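Local coordinates for protein lysine/ornithine decarboxylase (PDB 2PLJ) that catalyses the pyridoxal-phosphate-dependent decarboxylation of lysine and ornithine, releasing carbon dioxide and leaving the diamines cadaverine and putrescine, at residues Y325-P339 and G382-F396. Numbering follows the deposited sequence. Where two conformers were deposited one is given.
Sequences YGSFSGLMFDDARYP and GRTMGAYTSATATDF. With P3T ((4-{[(4-aminobutyl)amino]methyl}-5-hydroxy-6-methylpyridin-3-yl)methyl dihydrogen phosphate), chain D.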
loop_
_atom_site.group_PDB
_atom_site.type_symbol
_atom_site.label_atom_id
_atom_site.label_comp_id
_atom_site.label_asym_id
_atom_site.label_seq_id
_atom_site.Cartn_x
_atom_site.Cartn_y
_atom_site.Cartn_z
ATOM N N TYR A 325 2.999 -5.137 2.849
ATOM C CA TYR A 325 2.332 -3.904 3.322
ATOM C C TYR A 325 3.338 -2.827 3.719
ATOM O O TYR A 325 2.959 -1.715 4.145
ATOM C CB TYR A 325 1.425 -4.239 4.496
ATOM C CG TYR A 325 0.152 -4.948 4.055
ATOM C CD1 TYR A 325 -0.920 -4.218 3.480
ATOM C CD2 TYR A 325 0.013 -6.338 4.191
ATOM C CE1 TYR A 325 -2.089 -4.845 3.068
ATOM C CE2 TYR A 325 -1.165 -6.957 3.809
ATOM C CZ TYR A 325 -2.218 -6.202 3.266
ATOM O OH TYR A 325 -3.374 -6.850 2.886
ATOM N N GLY A 326 4.612 -3.180 3.553
ATOM C CA GLY A 326 5.736 -2.320 3.920
ATOM C C GLY A 326 6.686 -2.105 2.746
ATOM O O GLY A 326 6.273 -1.655 1.669
ATOM N N SER A 327 7.971 -2.439 2.943
ATOM C CA SER A 327 8.987 -2.145 1.922
ATOM C C SER A 327 8.834 -2.979 0.677
ATOM O O SER A 327 9.273 -2.565 -0.414
ATOM C CB SER A 327 10.418 -2.339 2.453
ATOM O OG SER A 327 10.630 -1.642 3.664
ATOM N N PHE A 328 8.143 -4.129 0.818
ATOM C CA PHE A 328 7.900 -5.021 -0.335
ATOM C C PHE A 328 6.570 -4.784 -1.014
ATOM O O PHE A 328 6.109 -5.605 -1.809
ATOM C CB PHE A 328 8.082 -6.482 0.091
ATOM C CG PHE A 328 9.504 -6.802 0.454
ATOM C CD1 PHE A 328 10.438 -7.149 -0.535
ATOM C CD2 PHE A 328 9.943 -6.691 1.780
ATOM C CE1 PHE A 328 11.782 -7.424 -0.184
ATOM C CE2 PHE A 328 11.290 -6.952 2.128
ATOM C CZ PHE A 328 12.204 -7.320 1.149
ATOM N N SER A 329 5.956 -3.628 -0.705
ATOM C CA SER A 329 4.689 -3.252 -1.333
ATOM C C SER A 329 4.815 -3.177 -2.870
ATOM O O SER A 329 3.801 -3.328 -3.559
ATOM C CB SER A 329 4.193 -1.910 -0.764
ATOM O OG SER A 329 5.184 -0.879 -0.937
ATOM N N GLY A 330 6.044 -2.945 -3.376
ATOM C CA GLY A 330 6.347 -2.995 -4.835
ATOM C C GLY A 330 6.041 -4.350 -5.486
ATOM O O GLY A 330 5.761 -4.423 -6.675
ATOM N N LEU A 331 6.027 -5.427 -4.690
ATOM C CA LEU A 331 5.582 -6.741 -5.205
ATOM C C LEU A 331 4.153 -6.664 -5.711
ATOM O O LEU A 331 3.806 -7.306 -6.694
ATOM C CB LEU A 331 5.661 -7.824 -4.130
ATOM C CG LEU A 331 7.069 -8.093 -3.575
ATOM C CD1 LEU A 331 6.928 -9.184 -2.494
ATOM C CD2 LEU A 331 8.051 -8.530 -4.622
ATOM N N MET A 332 3.347 -5.836 -5.051
ATOM C CA MET A 332 1.950 -5.625 -5.393
ATOM C C MET A 332 1.726 -4.503 -6.412
ATOM O O MET A 332 1.049 -4.709 -7.430
ATOM C CB MET A 332 1.145 -5.353 -4.112
ATOM C CG MET A 332 1.143 -6.540 -3.115
ATOM S SD MET A 332 0.442 -8.078 -3.762
ATOM C CE MET A 332 -1.313 -7.744 -3.685
ATOM N N PHE A 333 2.289 -3.332 -6.141
ATOM C CA PHE A 333 1.985 -2.164 -6.969
ATOM C C PHE A 333 2.926 -2.003 -8.171
ATOM O O PHE A 333 2.579 -1.286 -9.143
ATOM C CB PHE A 333 2.112 -0.902 -6.124
ATOM C CG PHE A 333 1.018 -0.733 -5.070
ATOM C CD1 PHE A 333 -0.299 -0.462 -5.484
ATOM C CD2 PHE A 333 1.325 -0.748 -3.692
ATOM C CE1 PHE A 333 -1.340 -0.263 -4.547
ATOM C CE2 PHE A 333 0.301 -0.526 -2.718
ATOM C CZ PHE A 333 -1.047 -0.274 -3.166
ATOM N N ASP A 334 4.113 -2.605 -8.095
ATOM C CA ASP A 334 5.173 -2.384 -9.121
ATOM C C ASP A 334 5.546 -3.674 -9.839
ATOM O O ASP A 334 6.542 -3.701 -10.580
ATOM C CB ASP A 334 6.432 -1.798 -8.443
ATOM C CG ASP A 334 7.480 -1.255 -9.447
ATOM O OD1 ASP A 334 7.114 -0.484 -10.393
ATOM O OD2 ASP A 334 8.686 -1.581 -9.243
ATOM N N ASP A 335 4.749 -4.734 -9.623
ATOM C CA ASP A 335 4.963 -6.020 -10.309
ATOM C C ASP A 335 6.432 -6.431 -10.128
ATOM O O ASP A 335 7.073 -6.955 -11.040
ATOM C CB ASP A 335 4.577 -5.884 -11.802
ATOM C CG ASP A 335 4.577 -7.210 -12.558
ATOM O OD1 ASP A 335 4.170 -8.233 -11.984
ATOM O OD2 ASP A 335 4.981 -7.208 -13.743
ATOM N N ALA A 336 6.969 -6.166 -8.939
ATOM C CA ALA A 336 8.404 -6.243 -8.743
ATOM C C ALA A 336 8.896 -7.630 -8.324
ATOM O O ALA A 336 8.131 -8.480 -7.845
ATOM C CB ALA A 336 8.844 -5.219 -7.697
ATOM N N ARG A 337 10.206 -7.833 -8.470
ATOM C CA ARG A 337 10.888 -9.006 -7.922
ATOM C C ARG A 337 12.309 -8.554 -7.582
ATOM O O ARG A 337 13.041 -8.060 -8.462
ATOM C CB ARG A 337 10.927 -10.171 -8.920
ATOM C CG ARG A 337 11.459 -11.426 -8.273
ATOM C CD ARG A 337 11.582 -12.587 -9.256
ATOM N NE ARG A 337 12.071 -13.778 -8.567
ATOM C CZ ARG A 337 11.420 -14.946 -8.514
ATOM N NH1 ARG A 337 10.246 -15.109 -9.134
ATOM N NH2 ARG A 337 11.952 -15.971 -7.853
ATOM N N TYR A 338 12.682 -8.700 -6.310
ATOM C CA TYR A 338 13.983 -8.214 -5.845
ATOM C C TYR A 338 14.911 -9.374 -5.534
ATOM O O TYR A 338 14.453 -10.381 -4.970
ATOM C CB TYR A 338 13.858 -7.321 -4.582
ATOM C CG TYR A 338 12.755 -6.287 -4.708
ATOM C CD1 TYR A 338 12.994 -5.068 -5.356
ATOM C CD2 TYR A 338 11.467 -6.553 -4.200
ATOM C CE1 TYR A 338 11.971 -4.132 -5.530
ATOM C CE2 TYR A 338 10.425 -5.617 -4.345
ATOM C CZ TYR A 338 10.702 -4.410 -5.010
ATOM O OH TYR A 338 9.692 -3.498 -5.118
ATOM N N PRO A 339 16.219 -9.201 -5.810
ATOM C CA PRO A 339 17.185 -10.219 -5.332
ATOM C C PRO A 339 17.136 -10.234 -3.804
ATOM O O PRO A 339 17.098 -9.185 -3.187
ATOM C CB PRO A 339 18.548 -9.708 -5.823
ATOM C CG PRO A 339 18.245 -8.579 -6.814
ATOM C CD PRO A 339 16.881 -8.050 -6.465
ATOM N N GLY A 382 17.385 -7.448 1.039
ATOM C CA GLY A 382 16.855 -7.224 -0.310
ATOM C C GLY A 382 17.691 -6.182 -1.042
ATOM O O GLY A 382 18.099 -5.171 -0.440
ATOM N N ARG A 383 17.982 -6.429 -2.321
ATOM C CA ARG A 383 18.755 -5.463 -3.113
ATOM C C ARG A 383 17.862 -4.708 -4.092
ATOM O O ARG A 383 16.784 -5.199 -4.470
ATOM C CB ARG A 383 19.880 -6.126 -3.937
ATOM C CG ARG A 383 20.597 -7.333 -3.311
ATOM C CD ARG A 383 21.400 -6.975 -2.085
ATOM N NE ARG A 383 22.519 -6.060 -2.328
ATOM C CZ ARG A 383 23.782 -6.433 -2.566
ATOM N NH1 ARG A 383 24.114 -7.718 -2.665
ATOM N NH2 ARG A 383 24.717 -5.502 -2.748
ATOM N N THR A 384 18.382 -3.571 -4.578
ATOM C CA THR A 384 17.660 -2.741 -5.547
ATOM C C THR A 384 16.294 -2.345 -4.937
ATOM O O THR A 384 15.243 -2.359 -5.602
ATOM C CB THR A 384 17.458 -3.451 -6.926
ATOM O OG1 THR A 384 18.565 -4.337 -7.188
ATOM C CG2 THR A 384 17.336 -2.413 -8.054
ATOM N N MET A 385 16.340 -1.977 -3.658
ATOM C CA MET A 385 15.133 -1.666 -2.882
ATOM C C MET A 385 14.791 -0.167 -2.773
ATOM O O MET A 385 14.038 0.257 -1.878
ATOM C CB MET A 385 15.210 -2.321 -1.484
ATOM C CG MET A 385 15.097 -3.840 -1.504
ATOM S SD MET A 385 13.408 -4.333 -1.940
ATOM C CE MET A 385 12.530 -3.889 -0.457
ATOM N N GLY A 386 15.317 0.636 -3.712
ATOM C CA GLY A 386 15.204 2.090 -3.561
ATOM C C GLY A 386 13.933 2.711 -4.130
ATOM O O GLY A 386 13.483 3.760 -3.646
ATOM N N ALA A 387 13.385 2.113 -5.189
ATOM C CA ALA A 387 12.350 2.781 -5.970
ATOM C C ALA A 387 11.006 2.060 -5.822
ATOM O O ALA A 387 10.957 0.835 -5.990
ATOM C CB ALA A 387 12.751 2.831 -7.477
ATOM N N TYR A 388 9.934 2.818 -5.519
ATOM C CA TYR A 388 8.560 2.254 -5.404
ATOM C C TYR A 388 8.548 1.097 -4.392
ATOM O O TYR A 388 8.026 -0.001 -4.668
ATOM C CB TYR A 388 8.006 1.827 -6.786
ATOM C CG TYR A 388 8.204 2.894 -7.846
ATOM C CD1 TYR A 388 7.461 4.084 -7.815
ATOM C CD2 TYR A 388 9.164 2.721 -8.870
ATOM C CE1 TYR A 388 7.637 5.063 -8.790
ATOM C CE2 TYR A 388 9.359 3.706 -9.873
ATOM C CZ TYR A 388 8.611 4.891 -9.799
ATOM O OH TYR A 388 8.783 5.862 -10.738
ATOM N N THR A 389 9.154 1.371 -3.239
ATOM C CA THR A 389 9.206 0.402 -2.122
ATOM C C THR A 389 8.589 1.077 -0.880
ATOM O O THR A 389 7.361 1.021 -0.686
ATOM C CB THR A 389 10.670 -0.105 -1.911
ATOM O OG1 THR A 389 11.551 1.046 -1.793
ATOM C CG2 THR A 389 11.115 -0.982 -3.101
ATOM N N SER A 390 9.417 1.769 -0.088
ATOM C CA SER A 390 8.966 2.555 1.045
ATOM C C SER A 390 7.966 3.638 0.603
ATOM O O SER A 390 7.020 3.955 1.343
ATOM C CB SER A 390 10.156 3.235 1.745
ATOM O OG SER A 390 10.925 3.989 0.835
ATOM N N ALA A 391 8.111 4.116 -0.644
ATOM C CA ALA A 391 7.204 5.145 -1.149
ATOM C C ALA A 391 5.742 4.655 -1.129
ATOM O O ALA A 391 4.819 5.461 -1.037
ATOM C CB ALA A 391 7.615 5.627 -2.567
ATOM N N THR A 392 5.547 3.336 -1.276
ATOM C CA THR A 392 4.209 2.772 -1.378
ATOM C C THR A 392 3.846 1.908 -0.145
ATOM O O THR A 392 2.922 1.093 -0.192
ATOM C CB THR A 392 4.008 1.985 -2.713
ATOM O OG1 THR A 392 5.028 0.995 -2.836
ATOM C CG2 THR A 392 4.055 2.937 -3.882
ATOM N N ALA A 393 4.609 2.075 0.946
ATOM C CA ALA A 393 4.320 1.372 2.197
ATOM C C ALA A 393 2.997 1.840 2.818
ATOM O O ALA A 393 2.541 2.996 2.566
ATOM C CB ALA A 393 5.492 1.527 3.205
ATOM N N THR A 394 2.416 0.965 3.672
ATOM C CA THR A 394 1.162 1.251 4.370
ATOM C C THR A 394 1.423 1.207 5.889
ATOM O O THR A 394 2.542 0.881 6.324
ATOM C CB THR A 394 0.079 0.208 4.059
ATOM O OG1 THR A 394 0.345 -0.994 4.828
ATOM C CG2 THR A 394 0.039 -0.116 2.548
ATOM N N ASP A 395 0.383 1.469 6.668
ATOM C CA ASP A 395 0.425 1.236 8.111
ATOM C C ASP A 395 -0.501 0.099 8.572
ATOM O O ASP A 395 -1.003 0.091 9.707
ATOM C CB ASP A 395 0.087 2.542 8.812
ATOM C CG ASP A 395 1.103 3.651 8.467
ATOM O OD1 ASP A 395 2.275 3.519 8.882
ATOM O OD2 ASP A 395 0.728 4.618 7.771
ATOM N N PHE A 396 -0.720 -0.869 7.683
ATOM C CA PHE A 396 -1.682 -1.921 7.963
ATOM C C PHE A 396 -1.253 -2.704 9.190
ATOM O O PHE A 396 -0.055 -2.954 9.380
ATOM C CB PHE A 396 -1.756 -2.875 6.779
ATOM C CG PHE A 396 -2.830 -3.919 6.925
ATOM C CD1 PHE A 396 -4.135 -3.544 7.329
ATOM C CD2 PHE A 396 -2.559 -5.262 6.626
ATOM C CE1 PHE A 396 -5.166 -4.507 7.460
ATOM C CE2 PHE A 396 -3.599 -6.246 6.738
ATOM C CZ PHE A 396 -4.894 -5.858 7.150
HETATM O OAE P3T D . 12.183 6.683 -14.303
HETATM P PAU P3T D . 10.864 5.990 -13.752
HETATM O OAF P3T D . 10.924 5.884 -12.154
HETATM O OAC P3T D . 10.524 4.656 -14.391
HETATM O OAP P3T D . 9.576 6.941 -13.992
HETATM C CAM P3T D . 9.570 8.291 -13.361
HETATM C CAS P3T D . 8.364 9.018 -13.974
HETATM C CAH P3T D . 8.716 10.098 -14.794
HETATM N NAO P3T D . 7.763 10.807 -15.399
HETATM C CAQ P3T D . 6.474 10.509 -15.286
HETATM C CAA P3T D . 5.433 11.363 -16.053
HETATM C CAR P3T D . 6.051 9.414 -14.504
HETATM O OAD P3T D . 4.740 9.150 -14.400
HETATM C CAT P3T D . 7.018 8.633 -13.835
HETATM C CAG P3T D . 6.597 7.560 -12.990
HETATM N NAN P3T D . 5.422 6.981 -13.198
HETATM C CAL P3T D . 4.814 5.877 -12.388
HETATM C CAK P3T D . 5.789 4.718 -12.123
HETATM C CAJ P3T D . 5.024 3.719 -11.200
HETATM C CAI P3T D . 5.899 2.509 -10.857
HETATM N NAB P3T D . 5.132 1.447 -10.163
HETATM O O HOH W 1 10.134 -1.626 -6.906
#
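Tyr325 and Thr394 meet at one carbonyl: Tyr325 O accepts Thr394 OG1 on a lone pair in the carbonyl plane and Thr394 N at 2.8 Å, the latter tilted out of that plane. Thr394 OG1 also accepts from Phe396 N, an ST turn, beside which Phe396 CD2 lies over the centre of the Tyr325 ring, the two planes inclined at 42°. Phe328 presents a face to Met385 CE, a CH-pi contact 3.8 Å from the ring centroid. Ser329 OG donates to Gly326 O, and Thr392 OG1 lies 2.7 Å from Ser329 OG. At the dimer interface Phe333 stacks on Tyr325 of the second subunit. Asp334 OD1 accepts from NAB of the putrescine adduct at 2.8 Å and is salt-bridged to Arg293, while Tyr388 lays a ring face under the adduct's CAI and donates from OH to the phosphate OAF at 2.6 Å. The chi2 bend of Met385 (-70°) brings SD over the Tyr338 ring, 3.5 Å from its centroid, and the chi3 bend sends CE to Phe328; water 1 links Tyr338 OH with Asp334 OD2 and Ala387 O. Arg383 N closes the contact on Pro339 O, nearly straight at 167°. The segments thus contribute Asp334 at the amine end and Tyr388 at the phosphate to the active site of a beta/alpha-barrel (fold type III) PLP decarboxylase.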